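Local coordinates for SusD/RagB family nutrient-binding outer membrane lipoprotein (Bacteroides vulgatus, PDB 4F7A), which probably binds glycans, perhaps mucin O-glycans, at the outer membrane as a SusD-like nutrient-binding lipoprotein, at residues 83-88 / 130-135; 440-445 / 467-472. All blocks are in the same frame, centred on the assembly; numbering follows the deposited sequence.

Interaction 1: residues 83-88 / 130-135; sequences ASAWNY and DTYGPI
The indole of W86 meets the ring of Y132 edge to face. Its CB lies against the phenol end of Y132, 3.6 Å from CZ. Chi1 of -177° sets CG anti to the backbone N and carries the indole from there toward the CG end of the tyrosine. CE3 comes over one face of the Y132 ring, 3.9 Å from CD2, with the six-membered rings 5.7 Å apart at their centroids and their planes at 85°, a T-shaped pair. The opposite face of Y132 carries T131 CG2. Farther out, W86 CZ3 approaches P134 O at 3.8 Å near the indole plane; that buried carbonyl has no partner in the model. CZ3 also touches I135 CG2 at 4.1 Å, and CH2 lies 4.1 Å from I135 CA. NE1 turns to D477, outside this pair.

The phenol oxygen is held at the start of helix 84-104: W86 N donates to Y132 OH at 3.0 Å, fairly straight at 161°, and T82 O is a second partner. A85 CB touches Y132 CE2 at 4.1 Å. The contact joins the first turn of helix 84-104 to the end of helix 111-132, with L488 of helix 482-492 packing on both W86 and P134.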
ATOM      1  N   ALA A  83     -12.481  -1.956 -10.908  1.00 12.36           N
ATOM      2  CA  ALA A  83     -13.214  -2.977 -10.170  1.00 11.79           C
ATOM      3  C   ALA A  83     -12.341  -4.164  -9.747  1.00 14.95           C
ATOM      4  O   ALA A  83     -12.777  -5.015  -8.961  1.00 13.16           O
ATOM      5  CB  ALA A  83     -14.372  -3.508 -11.032  1.00 10.30           C
ATOM      6  N   SER A  84     -11.135  -4.264 -10.303  1.00 14.38           N
ATOM      7  CA  SER A  84     -10.357  -5.484 -10.184  1.00 14.90           C
ATOM      8  C   SER A  84      -9.946  -5.878  -8.770  1.00 13.71           C
ATOM      9  O   SER A  84     -10.027  -7.055  -8.417  1.00 13.38           O
ATOM     10  CB  SER A  84      -9.135  -5.430 -11.100  1.00 17.49           C
ATOM     11  OG  SER A  84      -9.551  -5.641 -12.436  1.00 17.25           O
ATOM     12  N   ALA A  85      -9.513  -4.920  -7.958  1.00 11.72           N
ATOM     13  CA  ALA A  85      -9.100  -5.234  -6.588  1.00 13.59           C
ATOM     14  C   ALA A  85     -10.284  -5.892  -5.845  1.00 15.66           C
ATOM     15  O   ALA A  85     -10.145  -6.958  -5.227  1.00 13.65           O
ATOM     16  CB  ALA A  85      -8.613  -3.982  -5.875  1.00 12.70           C
ATOM     17  N   TRP A  86     -11.457  -5.275  -5.965  1.00 13.77           N
ATOM     18  CA  TRP A  86     -12.694  -5.841  -5.407  1.00 12.65           C
ATOM     19  C   TRP A  86     -12.973  -7.256  -5.955  1.00 14.20           C
ATOM     20  O   TRP A  86     -13.092  -8.224  -5.188  1.00 14.16           O
ATOM     21  CB  TRP A  86     -13.904  -4.919  -5.710  1.00 13.25           C
ATOM     22  CG  TRP A  86     -15.180  -5.419  -5.099  1.00 12.87           C
ATOM     23  CD1 TRP A  86     -15.942  -6.462  -5.540  1.00 15.86           C
ATOM     24  CD2 TRP A  86     -15.852  -4.893  -3.942  1.00 13.60           C
ATOM     25  NE1 TRP A  86     -17.034  -6.627  -4.718  1.00 17.54           N
ATOM     26  CE2 TRP A  86     -16.997  -5.681  -3.727  1.00 15.69           C
ATOM     27  CE3 TRP A  86     -15.588  -3.833  -3.064  1.00 12.96           C
ATOM     28  CZ2 TRP A  86     -17.888  -5.450  -2.670  1.00 17.67           C
ATOM     29  CZ3 TRP A  86     -16.474  -3.621  -1.976  1.00 14.57           C
ATOM     30  CH2 TRP A  86     -17.601  -4.418  -1.803  1.00 16.06           C
ATOM     31  N   ASN A  87     -13.029  -7.374  -7.276  1.00 14.56           N
ATOM     32  CA  ASN A  87     -13.506  -8.600  -7.916  1.00 14.09           C
ATOM     33  C   ASN A  87     -12.611  -9.811  -7.588  1.00 15.73           C
ATOM     34  O   ASN A  87     -13.092 -10.886  -7.187  1.00 15.94           O
ATOM     35  CB  ASN A  87     -13.587  -8.425  -9.433  1.00 12.08           C
ATOM     36  CG  ASN A  87     -14.663  -7.432  -9.876  1.00 14.90           C
ATOM     37  OD1 ASN A  87     -15.555  -7.068  -9.101  1.00 16.31           O
ATOM     38  ND2 ASN A  87     -14.583  -6.992 -11.146  1.00 14.96           N
ATOM     39  N   TYR A  88     -11.307  -9.627  -7.749  1.00 15.75           N
ATOM     40  CA  TYR A  88     -10.365 -10.714  -7.527  1.00 15.18           C
ATOM     41  C   TYR A  88     -10.311 -11.119  -6.067  1.00 12.19           C
ATOM     42  O   TYR A  88     -10.225 -12.303  -5.749  1.00 15.29           O
ATOM     43  CB  TYR A  88      -8.981 -10.352  -8.083  1.00 16.55           C
ATOM     44  CG  TYR A  88      -8.963 -10.241  -9.605  1.00 16.51           C
ATOM     45  CD1 TYR A  88      -9.608 -11.182 -10.402  1.00 22.65           C
ATOM     46  CD2 TYR A  88      -8.304  -9.189 -10.249  1.00 18.53           C
ATOM     47  CE1 TYR A  88      -9.609 -11.074 -11.801  1.00 25.48           C
ATOM     48  CE2 TYR A  88      -8.273  -9.089 -11.648  1.00 16.84           C
ATOM     49  CZ  TYR A  88      -8.937 -10.027 -12.413  1.00 23.24           C
ATOM     50  OH  TYR A  88      -8.936  -9.933 -13.795  1.00 26.88           O
ATOM     51  N   ASP A 130      -9.521   0.615   1.878  1.00 12.71           N
ATOM     52  CA  ASP A 130      -8.753   1.838   1.567  1.00 13.72           C
ATOM     53  C   ASP A 130      -8.873   2.254   0.076  1.00 13.47           C
ATOM     54  O   ASP A 130      -8.598   3.406  -0.283  1.00 11.71           O
ATOM     55  CB  ASP A 130      -7.279   1.681   1.971  1.00 11.67           C
ATOM     56  CG  ASP A 130      -7.069   1.665   3.474  1.00 13.34           C
ATOM     57  OD1 ASP A 130      -8.029   1.949   4.257  1.00 12.50           O
ATOM     58  OD2 ASP A 130      -5.931   1.334   3.876  1.00 16.20           O
ATOM     59  N   THR A 131      -9.272   1.304  -0.774  1.00 12.58           N
ATOM     60  CA  THR A 131      -9.518   1.573  -2.182  1.00 12.20           C
ATOM     61  C   THR A 131     -10.931   2.150  -2.422  1.00 13.51           C
ATOM     62  O   THR A 131     -11.068   3.153  -3.088  1.00 13.25           O
ATOM     63  CB  THR A 131      -9.318   0.283  -3.005  1.00 11.99           C
ATOM     64  OG1 THR A 131      -7.968  -0.170  -2.845  1.00 11.45           O
ATOM     65  CG2 THR A 131      -9.606   0.519  -4.484  1.00 10.72           C
ATOM     66  N   TYR A 132     -11.961   1.531  -1.836  1.00 13.16           N
ATOM     67  CA  TYR A 132     -13.359   1.794  -2.196  1.00 12.17           C
ATOM     68  C   TYR A 132     -14.166   2.500  -1.116  1.00 11.84           C
ATOM     69  O   TYR A 132     -15.180   3.120  -1.414  1.00 13.17           O
ATOM     70  CB  TYR A 132     -14.071   0.463  -2.545  1.00 14.37           C
ATOM     71  CG  TYR A 132     -13.412  -0.308  -3.674  1.00 11.23           C
ATOM     72  CD1 TYR A 132     -13.602   0.076  -5.003  1.00 12.51           C
ATOM     73  CD2 TYR A 132     -12.596  -1.406  -3.419  1.00 13.84           C
ATOM     74  CE1 TYR A 132     -12.982  -0.610  -6.060  1.00 14.46           C
ATOM     75  CE2 TYR A 132     -11.962  -2.088  -4.456  1.00 10.08           C
ATOM     76  CZ  TYR A 132     -12.184  -1.704  -5.775  1.00 13.27           C
ATOM     77  OH  TYR A 132     -11.570  -2.368  -6.799  1.00 12.40           O
ATOM     78  N   GLY A 133     -13.761   2.354   0.134  1.00 12.59           N
ATOM     79  CA  GLY A 133     -14.559   2.786   1.263  1.00 13.23           C
ATOM     80  C   GLY A 133     -15.323   1.651   1.907  1.00 12.12           C
ATOM     81  O   GLY A 133     -14.737   0.709   2.434  1.00 14.69           O
ATOM     82  N   PRO A 134     -16.654   1.717   1.861  1.00 12.46           N
ATOM     83  CA  PRO A 134     -17.441   0.624   2.400  1.00 13.78           C
ATOM     84  C   PRO A 134     -17.089  -0.728   1.756  1.00 12.88           C
ATOM     85  O   PRO A 134     -16.806  -0.813   0.552  1.00 13.97           O
ATOM     86  CB  PRO A 134     -18.881   1.032   2.077  1.00 12.95           C
ATOM     87  CG  PRO A 134     -18.832   2.561   2.025  1.00 12.06           C
ATOM     88  CD  PRO A 134     -17.470   2.894   1.499  1.00 14.64           C
ATOM     89  N   ILE A 135     -17.107  -1.777   2.561  1.00 14.37           N
ATOM     90  CA  ILE A 135     -16.862  -3.121   2.035  1.00 13.84           C
ATOM     91  C   ILE A 135     -17.758  -4.118   2.740  1.00 13.98           C
ATOM     92  O   ILE A 135     -18.444  -3.784   3.711  1.00 14.08           O
ATOM     93  CB  ILE A 135     -15.382  -3.547   2.210  1.00 13.65           C
ATOM     94  CG1 ILE A 135     -14.975  -3.625   3.692  1.00 13.76           C
ATOM     95  CG2 ILE A 135     -14.420  -2.581   1.415  1.00 11.99           C
ATOM     96  CD1 ILE A 135     -13.596  -4.377   3.949  1.00 15.35           C
TER

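Interaction 2: residues 440-445 / 467-472; sequences AEQRRT and MIRRLP
R443 and R469 exchange hydrogen bonds to each other's backbone carbonyls, their side chains sliding past each other in opposite directions. R443 NH1 reaches R469 O at 3.0 Å and 164°; the oxygen lies in the guanidinium plane, but the nitrogen stands above the plane of the carbonyl. In return R469 NH1 gives a more bent bond to R443 O, 3.1 Å and 140°. R469 can turn back to the helix because its chain bends at both chi2 and chi3, and a third bond fixes that bend: NE donates to M467 O, two residues back in the same loop and 3.0 Å away. Outside the pair, R443 NH1 also bonds D130 O, while R469 NH1 has a salt bridge to D505, which should offset some of its charge.

These bonds fasten an irregular loop to the last turns of helix 435-445, one of the many helices of the SusD-like fold, a family related to TPR proteins.

Two waters fill in the polar contacts. One accepts from R469 NH2 and donates to Q442 O; the other donates to both Q442 OE1, at 2.6 Å, and I468 O.

The remaining touches are closer to plain packing. R443 CG lies over one face of the R469 guanidinium, offset toward its rim, and R443 CD sits 3.3 Å from R469 O, beside the NH1 bond. Q442, bent at chi2, crosses the selenomethionine M467 at about a right angle, its NE2 3.5 Å from SE.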
ATOM      1  N   ALA A 440      -2.785   5.271  -0.291  1.00 10.57           N
ATOM      2  CA  ALA A 440      -3.670   5.474   0.842  1.00 11.48           C
ATOM      3  C   ALA A 440      -3.157   6.605   1.704  1.00 11.47           C
ATOM      4  O   ALA A 440      -3.910   7.502   2.076  1.00 11.07           O
ATOM      5  CB  ALA A 440      -3.797   4.204   1.659  1.00  9.92           C
ATOM      6  N   GLU A 441      -1.868   6.593   1.999  1.00  9.99           N
ATOM      7  CA  GLU A 441      -1.289   7.645   2.845  1.00 11.60           C
ATOM      8  C   GLU A 441      -1.241   9.008   2.176  1.00 11.86           C
ATOM      9  O   GLU A 441      -1.383  10.057   2.835  1.00 10.23           O
ATOM     10  CB  GLU A 441       0.079   7.210   3.367  1.00 12.65           C
ATOM     11  CG  GLU A 441      -0.062   6.212   4.485  1.00 13.97           C
ATOM     12  CD  GLU A 441      -0.634   6.848   5.726  1.00 18.45           C
ATOM     13  OE1 GLU A 441       0.179   7.469   6.463  1.00 16.56           O
ATOM     14  OE2 GLU A 441      -1.874   6.737   5.964  1.00 14.18           O
ATOM     15  N   GLN A 442      -1.063   9.027   0.871  1.00 10.10           N
ATOM     16  CA  GLN A 442      -1.130  10.288   0.147  1.00 12.13           C
ATOM     17  C   GLN A 442      -2.524  10.932   0.220  1.00 12.31           C
ATOM     18  O   GLN A 442      -2.661  12.146   0.416  1.00 11.24           O
ATOM     19  CB  GLN A 442      -0.704  10.073  -1.295  1.00 11.93           C
ATOM     20  CG  GLN A 442      -0.658  11.349  -2.120  1.00 12.74           C
ATOM     21  CD  GLN A 442      -1.965  11.690  -2.807  1.00 17.19           C
ATOM     22  OE1 GLN A 442      -2.838  10.841  -2.979  1.00 13.87           O
ATOM     23  NE2 GLN A 442      -2.084  12.937  -3.238  1.00 16.55           N
ATOM     24  N   ARG A 443      -3.552  10.098   0.091  1.00 12.61           N
ATOM     25  CA  ARG A 443      -4.927  10.566   0.220  1.00 10.96           C
ATOM     26  C   ARG A 443      -5.251  10.987   1.641  1.00 12.28           C
ATOM     27  O   ARG A 443      -5.958  11.966   1.845  1.00 12.70           O
ATOM     28  CB  ARG A 443      -5.919   9.509  -0.273  1.00  8.69           C
ATOM     29  CG  ARG A 443      -5.819   9.298  -1.790  1.00 11.78           C
ATOM     30  CD  ARG A 443      -6.742   8.224  -2.274  1.00 12.19           C
ATOM     31  NE  ARG A 443      -6.186   6.900  -1.967  1.00  9.90           N
ATOM     32  CZ  ARG A 443      -6.899   5.845  -1.575  1.00 11.57           C
ATOM     33  NH1 ARG A 443      -8.220   5.939  -1.427  1.00 11.85           N
ATOM     34  NH2 ARG A 443      -6.285   4.698  -1.323  1.00 13.30           N
ATOM     35  N   ARG A 444      -4.701  10.263   2.614  1.00 10.98           N
ATOM     36  CA  ARG A 444      -4.999  10.503   4.006  1.00 10.25           C
ATOM     37  C   ARG A 444      -4.342  11.806   4.474  1.00 13.44           C
ATOM     38  O   ARG A 444      -4.976  12.634   5.136  1.00 12.32           O
ATOM     39  CB  ARG A 444      -4.511   9.304   4.838  1.00 12.81           C
ATOM     40  CG  ARG A 444      -5.158   9.151   6.217  1.00 17.61           C
ATOM     41  CD  ARG A 444      -4.348   9.608   7.396  1.00 15.24           C
ATOM     42  NE  ARG A 444      -3.007   9.005   7.526  1.00 12.34           N
ATOM     43  CZ  ARG A 444      -2.120   9.398   8.447  1.00 12.62           C
ATOM     44  NH1 ARG A 444      -2.419  10.356   9.323  1.00 13.28           N
ATOM     45  NH2 ARG A 444      -0.923   8.856   8.485  1.00 14.24           N
ATOM     46  N   THR A 445      -3.090  12.017   4.084  1.00 12.01           N
ATOM     47  CA  THR A 445      -2.306  13.141   4.656  1.00 12.23           C
ATOM     48  C   THR A 445      -2.057  14.310   3.713  1.00 11.42           C
ATOM     49  O   THR A 445      -1.602  15.379   4.158  1.00 11.84           O
ATOM     50  CB  THR A 445      -0.921  12.654   5.090  1.00 11.96           C
ATOM     51  OG1 THR A 445      -0.154  12.298   3.929  1.00 10.48           O
ATOM     52  CG2 THR A 445      -1.025  11.431   6.036  1.00 12.57           C
HETATM   53  N   MSE A 467      -7.419  15.972  -6.085  1.00 12.02           N
HETATM   54  CA  MSE A 467      -6.945  14.720  -6.655  1.00 12.87           C
HETATM   55  C   MSE A 467      -7.908  13.567  -6.336  1.00 12.26           C
HETATM   56  O   MSE A 467      -8.830  13.705  -5.492  1.00 12.41           O
HETATM   57  CB  MSE A 467      -5.505  14.386  -6.228  1.00 11.88           C
HETATM   58  CG  MSE A 467      -4.537  15.559  -6.320  1.00 14.80           C
HETATM   59 SE   MSE A 467      -2.704  15.055  -5.938  0.75  9.30          SE
HETATM   60  CE  MSE A 467      -2.406  14.043  -7.574  1.00 12.41           C
ATOM     61  N   ILE A 468      -7.688  12.453  -7.030  1.00 13.74           N
ATOM     62  CA  ILE A 468      -8.537  11.277  -6.883  1.00 14.10           C
ATOM     63  C   ILE A 468      -8.537  10.798  -5.416  1.00 13.07           C
ATOM     64  O   ILE A 468      -7.486  10.783  -4.736  1.00 10.98           O
ATOM     65  CB  ILE A 468      -8.123  10.164  -7.898  1.00 13.23           C
ATOM     66  CG1 ILE A 468      -9.082   8.982  -7.816  1.00 12.67           C
ATOM     67  CG2 ILE A 468      -6.651   9.688  -7.702  1.00 10.00           C
ATOM     68  CD1 ILE A 468      -8.859   7.929  -8.958  1.00 10.05           C
ATOM     69  N   ARG A 469      -9.730  10.464  -4.925  1.00 10.63           N
ATOM     70  CA  ARG A 469      -9.940  10.139  -3.516  1.00 12.21           C
ATOM     71  C   ARG A 469     -10.158   8.647  -3.248  1.00 12.53           C
ATOM     72  O   ARG A 469     -10.033   8.197  -2.112  1.00 12.13           O
ATOM     73  CB  ARG A 469     -11.171  10.886  -2.995  1.00 12.04           C
ATOM     74  CG  ARG A 469     -11.108  12.409  -3.028  1.00 14.83           C
ATOM     75  CD  ARG A 469     -10.090  12.964  -2.018  1.00 13.67           C
ATOM     76  NE  ARG A 469      -8.751  13.081  -2.584  1.00 12.63           N
ATOM     77  CZ  ARG A 469      -7.615  13.070  -1.880  1.00 13.70           C
ATOM     78  NH1 ARG A 469      -7.641  12.828  -0.570  1.00 12.12           N
ATOM     79  NH2 ARG A 469      -6.438  13.251  -2.500  1.00 14.20           N
ATOM     80  N   ARG A 470     -10.560   7.911  -4.284  1.00 12.87           N
ATOM     81  CA  ARG A 470     -10.974   6.524  -4.159  1.00 12.54           C
ATOM     82  C   ARG A 470     -11.235   5.976  -5.545  1.00 11.54           C
ATOM     83  O   ARG A 470     -11.276   6.717  -6.528  1.00 12.18           O
ATOM     84  CB  ARG A 470     -12.267   6.399  -3.333  1.00  9.36           C
ATOM     85  CG  ARG A 470     -13.505   7.033  -3.999  1.00 14.57           C
ATOM     86  CD  ARG A 470     -14.728   6.964  -3.142  1.00 13.06           C
ATOM     87  NE  ARG A 470     -15.315   5.634  -3.076  1.00 12.29           N
ATOM     88  CZ  ARG A 470     -16.215   5.137  -3.930  1.00 12.82           C
ATOM     89  NH1 ARG A 470     -16.670   5.849  -4.963  1.00 14.82           N
ATOM     90  NH2 ARG A 470     -16.694   3.910  -3.722  1.00 14.20           N
ATOM     91  N   LEU A 471     -11.454   4.673  -5.613  1.00 11.90           N
ATOM     92  CA  LEU A 471     -11.990   4.053  -6.821  1.00 11.34           C
ATOM     93  C   LEU A 471     -13.478   3.802  -6.654  1.00 11.43           C
ATOM     94  O   LEU A 471     -13.951   3.486  -5.550  1.00 12.98           O
ATOM     95  CB  LEU A 471     -11.275   2.729  -7.129  1.00 11.61           C
ATOM     96  CG  LEU A 471      -9.760   2.825  -7.372  1.00 12.38           C
ATOM     97  CD1 LEU A 471      -9.233   1.444  -7.832  1.00 14.36           C
ATOM     98  CD2 LEU A 471      -9.382   3.957  -8.360  1.00 10.26           C
ATOM     99  N   PRO A 472     -14.237   3.924  -7.742  1.00 11.91           N
ATOM    100  CA  PRO A 472     -15.672   3.581  -7.644  1.00 14.12           C
ATOM    101  C   PRO A 472     -15.904   2.117  -7.313  1.00 14.43           C
ATOM    102  O   PRO A 472     -15.054   1.287  -7.588  1.00 13.15           O
ATOM    103  CB  PRO A 472     -16.220   3.889  -9.041  1.00 14.87           C
ATOM    104  CG  PRO A 472     -15.215   4.838  -9.644  1.00 16.59           C
ATOM    105  CD  PRO A 472     -13.874   4.395  -9.084  1.00 12.97           C
TER
HETATM  106  O   HOH W   1      -4.428  13.966  -0.528  1.00 11.72           O
HETATM  107  O   HOH W   2      -4.610  10.722  -4.894  1.00 13.38           O

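How the interactions relate
Both interactions are buried, with centres 13 Å apart, and they follow one another along the chain. Interaction 1 packs a helix start against a helix end and the turn that follows it, through aromatic rings and a single hydrogen bond; interaction 2 ties a helix to a loop through arginines, carbonyls and waters. They share no segment, yet they touch. The bond from R443 to D130 O is one joint between them, and R470 NH2 makes another to Y132 O at 2.9 Å. L471 and T131 add a backbone bond. Segment 130-135 therefore meets interaction 2 mainly through its backbone carbonyls, although Y132 CE1 also packs on P472 O at 3.2 Å.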